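Local coordinates for protein GTN Reductase (Agrobacterium tumefaciens, PDB 5N6G) that probably reduces carbon-carbon double bonds with a bound flavin mononucleotide, as an ene-reductase of the Old Yellow Enzyme family, at residues I264-G269 and W302-G307; K125-I130 and F139-E144; V52-P57 and D67-Y72. All blocks are in the same frame, centred on the assembly; numbering follows the deposited sequence. Where two conformers were deposited one is given.

Contact 1: I264-G269 and W302-G307; sequences IHVVEG and WIANNG. With FMN (flavin mononucleotide), chain B.
Asn305 sets its CB against the edge of the His265 ring, 3.5 Å from NE2 and close to the ring plane. With CG anti to the backbone N (chi1 168°), the amide is carried past that ring to the flavin mononucleotide, where CG lies 3.4 Å from the ribityl O3'. OD1 accepts a hydrogen bond from the O3' hydroxyl at 2.6 Å, while ND2 donates to O5' at 3.0 Å and also to the carbonyl of Ala326, which leaves the amide little freedom to rotate. Across the strands, Ile303 CG2 lies over one face of the His265 ring, whose ND1 is bound by Glu176. On the reverse of the sheet the indole of Trp302 meets Ile264 CB through CZ3 and Val266 CG1 through NE1, at a slant. A water links NE1 to OE2 of Glu268, whose OE1 is hydrogen-bonded to Tyr308 and salt-bridged to Arg275. Asn306 ND2 donates to Glu268 O at 2.8 Å, and Gly307 N donates to the phosphate O1P at 2.8 Å. Parallel main-chain bonds join strands 263-267 and 301-305 of a beta-alpha-beta unit, here the sixth and seventh strands of a TIM barrel with its phosphate-binding end.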
loop_
_atom_site.group_PDB
_atom_site.type_symbol
_atom_site.label_atom_id
_atom_site.label_comp_id
_atom_site.label_asym_id
_atom_site.label_seq_id
_atom_site.Cartn_x
_atom_site.Cartn_y
_atom_site.Cartn_z
ATOM N N ILE A 264 -1.725 -10.987 3.098
ATOM C CA ILE A 264 -0.380 -10.434 3.061
ATOM C C ILE A 264 -0.080 -10.126 1.603
ATOM O O ILE A 264 -0.201 -11.009 0.746
ATOM C CB ILE A 264 0.680 -11.421 3.598
ATOM C CG1 ILE A 264 0.240 -12.074 4.923
ATOM C CG2 ILE A 264 2.046 -10.723 3.681
ATOM C CD1 ILE A 264 0.134 -11.104 6.090
ATOM N N HIS A 265 0.316 -8.890 1.324
ATOM C CA HIS A 265 0.639 -8.431 -0.016
ATOM C C HIS A 265 2.126 -8.127 -0.059
ATOM O O HIS A 265 2.601 -7.242 0.661
ATOM C CB HIS A 265 -0.211 -7.200 -0.344
ATOM C CG HIS A 265 -0.054 -6.670 -1.725
ATOM N ND1 HIS A 265 -0.837 -5.641 -2.189
ATOM C CD2 HIS A 265 0.785 -6.989 -2.737
ATOM C CE1 HIS A 265 -0.506 -5.360 -3.436
ATOM N NE2 HIS A 265 0.477 -6.160 -3.795
ATOM N N VAL A 266 2.870 -8.870 -0.875
ATOM C CA VAL A 266 4.328 -8.798 -0.885
ATOM C C VAL A 266 4.819 -8.264 -2.224
ATOM O O VAL A 266 4.456 -8.787 -3.287
ATOM C CB VAL A 266 4.960 -10.169 -0.577
ATOM C CG1 VAL A 266 4.535 -11.217 -1.593
ATOM C CG2 VAL A 266 6.476 -10.070 -0.525
ATOM N N VAL A 267 5.670 -7.241 -2.157
ATOM C CA VAL A 267 6.433 -6.733 -3.295
ATOM C C VAL A 267 7.703 -7.560 -3.384
ATOM O O VAL A 267 8.537 -7.543 -2.468
ATOM C CB VAL A 267 6.767 -5.239 -3.128
ATOM C CG1 VAL A 267 7.611 -4.725 -4.297
ATOM C CG2 VAL A 267 5.494 -4.398 -2.972
ATOM N N GLU A 268 7.875 -8.256 -4.501
ATOM C CA GLU A 268 9.019 -9.121 -4.722
ATOM C C GLU A 268 10.081 -8.341 -5.488
ATOM O O GLU A 268 9.939 -8.096 -6.690
ATOM C CB GLU A 268 8.578 -10.377 -5.470
ATOM C CG GLU A 268 7.566 -11.175 -4.651
ATOM C CD GLU A 268 6.962 -12.360 -5.392
ATOM O OE1 GLU A 268 6.723 -12.275 -6.622
ATOM O OE2 GLU A 268 6.712 -13.377 -4.716
ATOM N N GLY A 269 11.144 -7.957 -4.795
ATOM C CA GLY A 269 12.215 -7.199 -5.408
ATOM C C GLY A 269 12.104 -5.702 -5.199
ATOM O O GLY A 269 11.412 -5.204 -4.313
ATOM N N TRP A 302 -2.228 -14.933 0.127
ATOM C CA TRP A 302 -0.863 -14.526 -0.182
ATOM C C TRP A 302 -0.869 -13.882 -1.569
ATOM O O TRP A 302 -0.967 -14.588 -2.588
ATOM C CB TRP A 302 0.080 -15.725 -0.146
ATOM C CG TRP A 302 1.513 -15.338 -0.151
ATOM C CD1 TRP A 302 2.339 -15.253 -1.241
ATOM C CD2 TRP A 302 2.308 -14.960 0.982
ATOM N NE1 TRP A 302 3.593 -14.844 -0.853
ATOM C CE2 TRP A 302 3.600 -14.661 0.506
ATOM C CE3 TRP A 302 2.056 -14.861 2.353
ATOM C CZ2 TRP A 302 4.639 -14.291 1.353
ATOM C CZ3 TRP A 302 3.068 -14.458 3.182
ATOM C CH2 TRP A 302 4.341 -14.172 2.685
ATOM N N ILE A 303 -0.739 -12.557 -1.599
ATOM C CA ILE A 303 -0.855 -11.758 -2.813
ATOM C C ILE A 303 0.539 -11.289 -3.176
ATOM O O ILE A 303 1.207 -10.655 -2.360
ATOM C CB ILE A 303 -1.776 -10.538 -2.627
ATOM C CG1 ILE A 303 -3.154 -10.938 -2.093
ATOM C CG2 ILE A 303 -1.839 -9.772 -3.937
ATOM C CD1 ILE A 303 -4.041 -9.723 -1.747
ATOM N N ALA A 304 0.969 -11.571 -4.389
ATOM C CA ALA A 304 2.310 -11.209 -4.815
ATOM C C ALA A 304 2.244 -10.137 -5.884
ATOM O O ALA A 304 1.294 -10.072 -6.656
ATOM C CB ALA A 304 3.067 -12.410 -5.376
ATOM N N ASN A 305 3.293 -9.323 -5.923
ATOM C CA ASN A 305 3.398 -8.205 -6.836
ATOM C C ASN A 305 4.835 -8.034 -7.285
ATOM O O ASN A 305 5.774 -8.434 -6.587
ATOM C CB ASN A 305 2.944 -6.910 -6.164
ATOM C CG ASN A 305 3.309 -5.699 -6.964
ATOM O OD1 ASN A 305 4.300 -5.023 -6.686
ATOM N ND2 ASN A 305 2.522 -5.419 -7.990
ATOM N N ASN A 306 4.960 -7.416 -8.470
ATOM C CA ASN A 306 6.113 -6.723 -9.037
ATOM C C ASN A 306 6.644 -7.471 -10.256
ATOM O O ASN A 306 7.259 -8.542 -10.156
ATOM C CB ASN A 306 7.229 -6.482 -8.019
ATOM C CG ASN A 306 8.295 -5.540 -8.573
ATOM O OD1 ASN A 306 7.979 -4.484 -9.128
ATOM N ND2 ASN A 306 9.561 -5.945 -8.474
ATOM N N GLY A 307 6.372 -6.921 -11.434
ATOM C CA GLY A 307 6.908 -7.469 -12.664
ATOM C C GLY A 307 6.190 -8.679 -13.212
ATOM O O GLY A 307 6.733 -9.349 -14.094
HETATM N N1 FMN B . 2.739 1.158 -4.103
HETATM C C2 FMN B . 2.037 1.328 -2.935
HETATM O O2 FMN B . 2.130 0.515 -1.987
HETATM N N3 FMN B . 1.183 2.401 -2.808
HETATM C C4 FMN B . 0.979 3.390 -3.752
HETATM O O4 FMN B . 0.156 4.284 -3.558
HETATM C C4A FMN B . 1.746 3.221 -4.967
HETATM N N5 FMN B . 1.584 4.097 -5.927
HETATM C C5A FMN B . 2.198 3.837 -7.140
HETATM C C6 FMN B . 1.945 4.695 -8.205
HETATM C C7 FMN B . 2.439 4.420 -9.472
HETATM C C7M FMN B . 2.110 5.364 -10.602
HETATM C C8 FMN B . 3.212 3.274 -9.688
HETATM C C8M FMN B . 3.709 2.914 -11.061
HETATM C C9 FMN B . 3.489 2.423 -8.621
HETATM C C9A FMN B . 2.978 2.695 -7.353
HETATM N N10 FMN B . 3.145 1.794 -6.280
HETATM C C10 FMN B . 2.567 2.042 -5.066
HETATM C "C1'" FMN B . 3.793 0.501 -6.549
HETATM C "C2'" FMN B . 2.825 -0.460 -7.227
HETATM O "O2'" FMN B . 1.751 -0.804 -6.344
HETATM C "C3'" FMN B . 3.495 -1.747 -7.709
HETATM O "O3'" FMN B . 4.157 -2.380 -6.616
HETATM C "C4'" FMN B . 4.514 -1.525 -8.826
HETATM O "O4'" FMN B . 3.926 -0.771 -9.889
HETATM C "C5'" FMN B . 5.095 -2.829 -9.342
HETATM O "O5'" FMN B . 4.059 -3.645 -9.926
HETATM P P FMN B . 3.828 -3.835 -11.522
HETATM O O1P FMN B . 5.095 -4.482 -12.040
HETATM O O2P FMN B . 3.665 -2.429 -12.076
HETATM O O3P FMN B . 2.613 -4.682 -11.624
HETATM O O HOH W 1 5.914 -14.503 -2.573
#

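Contact 2: K125-I130 and F139-E144; sequences KSKTYI and FAETSE
This contact is a beta hairpin outside the barrel, in which strand 127-131 pairs antiparallel with strand 137-141 and Tyr129 meets Phe139 on one side. Thr128 and Ala140 form a hydrogen-bonded pair: Thr128 N reaches Ala140 O at 2.8 Å, and Ala140 N returns to Thr128 O at 3.1 Å. The short strand axes are twisted well away from antiparallel, at 135°, yet Thr142, just after one strand, still donates from its N to O of Ser126, just before the other, approaching from above the carbonyl plane. In the neighbouring non-hydrogen-bonded pair, the side chains of Tyr129 and Phe139 lie side by side and point the same way. Their rings meet obliquely, but the details of that meeting are doubtful, since the modelled rings come closer than carbons can sit. Lys127 CB adds itself at the edge of the Phe139 ring, 4.1 Å from CD1.

The hairpin belongs to the excursion that follows barrel strand 94-99, and it brings Tyr129 to the pocket of the bound 2-phenylacrylic acid, where its ring also meets that of Tyr65. On the other side of the sheet, Ile130 CG1 stands between its backbone N and carbonyl carbon (chi1 62°), a setting that leads CD1 across to Ala140 CB at 3.9 Å. Thr128 extends CG2 toward Thr142 CG2, its methyl 4.2 Å away, while its OG1, anti to the backbone N, is bonded to Gly64 O, tying the hairpin to the loop after the second barrel strand.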
loop_
_atom_site.group_PDB
_atom_site.type_symbol
_atom_site.label_atom_id
_atom_site.label_comp_id
_atom_site.label_asym_id
_atom_site.label_seq_id
_atom_site.Cartn_x
_atom_site.Cartn_y
_atom_site.Cartn_z
ATOM N N LYS A 125 16.999 11.265 1.182
ATOM C CA LYS A 125 17.347 11.786 -0.134
ATOM C C LYS A 125 16.239 11.327 -1.071
ATOM O O LYS A 125 16.350 10.345 -1.805
ATOM C CB LYS A 125 18.721 11.317 -0.580
ATOM C CG LYS A 125 19.185 12.025 -1.861
ATOM C CD LYS A 125 20.680 11.836 -2.093
ATOM C CE LYS A 125 21.074 12.196 -3.520
ATOM N NZ LYS A 125 21.253 10.979 -4.369
ATOM N N SER A 126 15.122 12.050 -1.008
ATOM C CA SER A 126 13.918 11.724 -1.754
ATOM C C SER A 126 13.284 13.027 -2.218
ATOM O O SER A 126 13.680 14.120 -1.804
ATOM C CB SER A 126 12.929 10.911 -0.905
ATOM O OG SER A 126 11.912 10.340 -1.706
ATOM N N LYS A 127 12.322 12.906 -3.125
ATOM C CA LYS A 127 11.648 14.061 -3.685
ATOM C C LYS A 127 10.153 13.878 -3.562
ATOM O O LYS A 127 9.649 12.758 -3.552
ATOM C CB LYS A 127 12.021 14.280 -5.162
ATOM C CG LYS A 127 13.397 14.877 -5.347
ATOM C CD LYS A 127 13.762 14.999 -6.824
ATOM C CE LYS A 127 15.122 15.659 -7.008
ATOM N NZ LYS A 127 15.148 17.031 -6.434
ATOM N N THR A 128 9.445 15.000 -3.480
ATOM C CA THR A 128 8.004 14.939 -3.366
ATOM C C THR A 128 7.362 16.001 -4.243
ATOM O O THR A 128 8.037 16.769 -4.932
ATOM C CB THR A 128 7.525 15.085 -1.918
ATOM O OG1 THR A 128 6.106 15.012 -1.938
ATOM C CG2 THR A 128 7.954 16.410 -1.278
ATOM N N TYR A 129 6.031 16.024 -4.222
ATOM C CA TYR A 129 5.229 16.912 -5.057
ATOM C C TYR A 129 4.440 17.817 -4.122
ATOM O O TYR A 129 3.673 17.327 -3.288
ATOM C CB TYR A 129 4.288 16.117 -5.969
ATOM C CG TYR A 129 4.805 14.752 -6.426
ATOM C CD1 TYR A 129 6.157 14.524 -6.641
ATOM C CD2 TYR A 129 3.928 13.694 -6.648
ATOM C CE1 TYR A 129 6.624 13.289 -7.046
ATOM C CE2 TYR A 129 4.391 12.451 -7.069
ATOM C CZ TYR A 129 5.742 12.262 -7.263
ATOM O OH TYR A 129 6.220 11.044 -7.677
ATOM N N ILE A 130 4.639 19.127 -4.252
ATOM C CA ILE A 130 4.057 20.121 -3.347
ATOM C C ILE A 130 3.306 21.199 -4.121
ATOM O O ILE A 130 3.399 21.300 -5.346
ATOM C CB ILE A 130 5.109 20.777 -2.424
ATOM C CG1 ILE A 130 6.162 21.532 -3.238
ATOM C CG2 ILE A 130 5.755 19.710 -1.540
ATOM C CD1 ILE A 130 6.931 22.542 -2.421
ATOM N N PHE A 139 8.252 20.351 -7.603
ATOM C CA PHE A 139 8.999 19.263 -6.989
ATOM C C PHE A 139 9.911 19.824 -5.915
ATOM O O PHE A 139 10.462 20.920 -6.057
ATOM C CB PHE A 139 9.835 18.515 -8.026
ATOM C CG PHE A 139 9.217 17.237 -8.491
ATOM C CD1 PHE A 139 9.686 16.021 -8.028
ATOM C CD2 PHE A 139 8.164 17.250 -9.385
ATOM C CE1 PHE A 139 9.122 14.838 -8.457
ATOM C CE2 PHE A 139 7.591 16.075 -9.817
ATOM C CZ PHE A 139 8.071 14.864 -9.354
ATOM N N ALA A 140 10.077 19.064 -4.839
ATOM C CA ALA A 140 10.884 19.534 -3.733
ATOM C C ALA A 140 11.566 18.337 -3.096
ATOM O O ALA A 140 11.056 17.209 -3.137
ATOM C CB ALA A 140 10.049 20.290 -2.687
ATOM N N GLU A 141 12.738 18.600 -2.537
ATOM C CA GLU A 141 13.369 17.605 -1.684
ATOM C C GLU A 141 12.537 17.456 -0.425
ATOM O O GLU A 141 11.975 18.439 0.078
ATOM C CB GLU A 141 14.784 18.039 -1.324
ATOM C CG GLU A 141 15.681 18.239 -2.541
ATOM C CD GLU A 141 17.054 18.797 -2.193
ATOM O OE1 GLU A 141 17.450 18.742 -1.010
ATOM O OE2 GLU A 141 17.738 19.298 -3.111
ATOM N N THR A 142 12.467 16.234 0.092
ATOM C CA THR A 142 11.752 16.016 1.341
ATOM C C THR A 142 12.443 16.770 2.478
ATOM O O THR A 142 13.654 16.984 2.481
ATOM C CB THR A 142 11.617 14.528 1.667
ATOM O OG1 THR A 142 12.890 13.876 1.616
ATOM C CG2 THR A 142 10.659 13.879 0.661
ATOM N N SER A 143 11.635 17.153 3.457
ATOM C CA SER A 143 12.050 18.016 4.547
ATOM C C SER A 143 12.766 17.225 5.639
ATOM O O SER A 143 12.598 16.007 5.788
ATOM C CB SER A 143 10.817 18.707 5.143
ATOM O OG SER A 143 10.207 19.574 4.208
ATOM N N GLU A 144 13.525 17.953 6.457
ATOM C CA GLU A 144 14.166 17.368 7.639
ATOM C C GLU A 144 13.113 16.873 8.626
ATOM O O GLU A 144 12.287 17.686 9.077
ATOM C CB GLU A 144 15.021 18.406 8.366
ATOM C CG GLU A 144 16.159 18.957 7.611
ATOM C CD GLU A 144 17.010 19.886 8.474
ATOM O OE1 GLU A 144 16.464 20.582 9.374
ATOM O OE2 GLU A 144 18.232 19.908 8.253
#

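Contact 3: V52-P57 and D67-Y72; sequences VTEGTP and DVPGLY
Glu54 lays its carboxylate end against the ring of Pro69, the two side chains coming from opposite directions. OE1 of Glu54 sits 3.2 Å from Pro69 CD. Glu54 CD is 3.5 Å from Pro69 CG, whereas OE2 is hydrogen-bonded to the hydroxyl of Tyr42. The carboxylate therefore has a polar partner in Tyr42 while the proline methylenes pack beside it.

Thr56 divides its two branches between polar and apolar neighbours. With OG1 anti to the backbone N (chi1 -174°), the hydroxyl is directed at the carbonyl of Pro69 and donates to its O at 2.9 Å, arriving from above the carbonyl plane. The other branch, CG2, meets Leu71 CD1 at 3.7 Å, the two side chains crossing at about a right angle; both also touch Trp80 of helix 74-89.

These residues stand where the second strand of the TIM barrel, 50-57, passes its corner at Glu54, and the loop 67-72 folds back beside its last residues before that helix begins. At this rim Gly55 N is hydrogen-bonded to O4 of the flavin; the loop thus packs on strand residues next to one that binds the cofactor.

Farther along, Pro57 CD fits against Val68 CG1, 3.5 Å away, and the same methyl lies equally near Gly55 O. The carbonyl of Pro57 receives Leu71 N at 3.0 Å with an N-H...O angle of 152°. That oxygen also lies at the edge of the Tyr72 ring, close to its plane and 3.6 Å from CD2, while the Tyr72 hydroxyl is bonded to Gln63.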
loop_
_atom_site.group_PDB
_atom_site.type_symbol
_atom_site.label_atom_id
_atom_site.label_comp_id
_atom_site.label_asym_id
_atom_site.label_seq_id
_atom_site.Cartn_x
_atom_site.Cartn_y
_atom_site.Cartn_z
ATOM N N VAL A 52 -6.977 -2.536 -4.456
ATOM C CA VAL A 52 -6.335 -1.805 -3.368
ATOM C C VAL A 52 -6.228 -0.364 -3.826
ATOM O O VAL A 52 -5.688 -0.094 -4.910
ATOM C CB VAL A 52 -4.952 -2.378 -3.016
ATOM C CG1 VAL A 52 -4.384 -1.666 -1.812
ATOM C CG2 VAL A 52 -5.046 -3.884 -2.771
ATOM N N THR A 53 -6.753 0.558 -3.023
ATOM C CA THR A 53 -6.702 1.945 -3.436
ATOM C C THR A 53 -5.259 2.440 -3.453
ATOM O O THR A 53 -4.368 1.897 -2.795
ATOM C CB THR A 53 -7.480 2.883 -2.505
ATOM O OG1 THR A 53 -6.868 2.946 -1.201
ATOM C CG2 THR A 53 -8.932 2.488 -2.349
ATOM N N GLU A 54 -5.068 3.555 -4.150
ATOM C CA GLU A 54 -3.913 4.410 -3.918
ATOM C C GLU A 54 -3.714 4.619 -2.426
ATOM O O GLU A 54 -4.671 4.637 -1.653
ATOM C CB GLU A 54 -4.121 5.767 -4.602
ATOM C CG GLU A 54 -5.269 6.620 -4.044
ATOM C CD GLU A 54 -5.881 7.538 -5.103
ATOM O OE1 GLU A 54 -5.333 8.640 -5.362
ATOM O OE2 GLU A 54 -6.921 7.152 -5.683
ATOM N N GLY A 55 -2.474 4.837 -2.013
ATOM C CA GLY A 55 -2.241 5.145 -0.621
ATOM C C GLY A 55 -3.099 6.307 -0.183
ATOM O O GLY A 55 -3.206 7.321 -0.894
ATOM N N THR A 56 -3.756 6.149 0.957
ATOM C CA THR A 56 -4.675 7.158 1.468
ATOM C C THR A 56 -4.305 7.481 2.911
ATOM O O THR A 56 -4.428 6.612 3.796
ATOM C CB THR A 56 -6.123 6.682 1.300
ATOM O OG1 THR A 56 -7.026 7.743 1.666
ATOM C CG2 THR A 56 -6.445 5.446 2.077
ATOM N N PRO A 57 -3.804 8.679 3.196
ATOM C CA PRO A 57 -3.267 8.944 4.530
ATOM C C PRO A 57 -4.324 8.987 5.607
ATOM O O PRO A 57 -5.454 9.443 5.405
ATOM C CB PRO A 57 -2.565 10.298 4.368
ATOM C CG PRO A 57 -2.119 10.262 2.914
ATOM C CD PRO A 57 -3.295 9.633 2.200
ATOM N N ASP A 67 -2.276 16.509 -3.503
ATOM C CA ASP A 67 -3.464 16.055 -4.221
ATOM C C ASP A 67 -3.706 14.559 -4.042
ATOM O O ASP A 67 -4.193 13.888 -4.958
ATOM C CB ASP A 67 -3.382 16.431 -5.710
ATOM C CG ASP A 67 -3.444 17.946 -5.938
ATOM O OD1 ASP A 67 -3.797 18.699 -5.015
ATOM O OD2 ASP A 67 -3.109 18.395 -7.044
ATOM N N VAL A 68 -3.370 14.044 -2.862
ATOM C CA VAL A 68 -3.599 12.653 -2.494
ATOM C C VAL A 68 -4.846 12.581 -1.622
ATOM O O VAL A 68 -4.960 13.365 -0.662
ATOM C CB VAL A 68 -2.390 12.083 -1.741
ATOM C CG1 VAL A 68 -2.705 10.775 -1.067
ATOM C CG2 VAL A 68 -1.213 11.941 -2.684
ATOM N N PRO A 69 -5.775 11.673 -1.904
ATOM C CA PRO A 69 -6.997 11.594 -1.096
ATOM C C PRO A 69 -6.685 10.977 0.256
ATOM O O PRO A 69 -5.908 10.032 0.355
ATOM C CB PRO A 69 -7.901 10.673 -1.921
ATOM C CG PRO A 69 -6.942 9.770 -2.584
ATOM C CD PRO A 69 -5.758 10.634 -2.945
ATOM N N GLY A 70 -7.308 11.512 1.307
ATOM C CA GLY A 70 -7.134 11.002 2.647
ATOM C C GLY A 70 -8.390 10.387 3.247
ATOM O O GLY A 70 -9.423 10.242 2.597
ATOM N N LEU A 71 -8.277 10.021 4.534
ATOM C CA LEU A 71 -9.394 9.501 5.313
ATOM C C LEU A 71 -9.687 10.359 6.540
ATOM O O LEU A 71 -10.332 9.888 7.475
ATOM C CB LEU A 71 -9.112 8.057 5.726
ATOM C CG LEU A 71 -9.313 7.069 4.584
ATOM C CD1 LEU A 71 -8.709 5.721 4.969
ATOM C CD2 LEU A 71 -10.780 6.932 4.232
ATOM N N TYR A 72 -9.253 11.620 6.547
ATOM C CA TYR A 72 -9.315 12.439 7.762
ATOM C C TYR A 72 -10.212 13.667 7.628
ATOM O O TYR A 72 -10.277 14.491 8.561
ATOM C CB TYR A 72 -7.893 12.840 8.178
ATOM C CG TYR A 72 -7.075 13.533 7.107
ATOM C CD1 TYR A 72 -7.151 14.914 6.926
ATOM C CD2 TYR A 72 -6.250 12.806 6.261
ATOM C CE1 TYR A 72 -6.392 15.553 5.952
ATOM C CE2 TYR A 72 -5.506 13.423 5.278
ATOM C CZ TYR A 72 -5.576 14.785 5.117
ATOM O OH TYR A 72 -4.830 15.402 4.133
#

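From the N terminus, contact 3 comes first, closing the short loop that leaves the second barrel strand and returns before helix 74-89. Contact 2 follows after the third strand, 94-99, and closes a hairpin outside the barrel. Contact 1 comes last, joining the sixth and seventh strands across a beta-alpha-beta crossover. The three are in series, and none nests within or crosses another. Contacts 1 and 3 both reach the same barrel sheet, on opposite sides of the chain's centre, their centres about 20 Å apart, and both reach the flavin. Contact 2 lies about 19 Å from contact 3, centre to centre, and reaches the 2-phenylacrylic acid pocket.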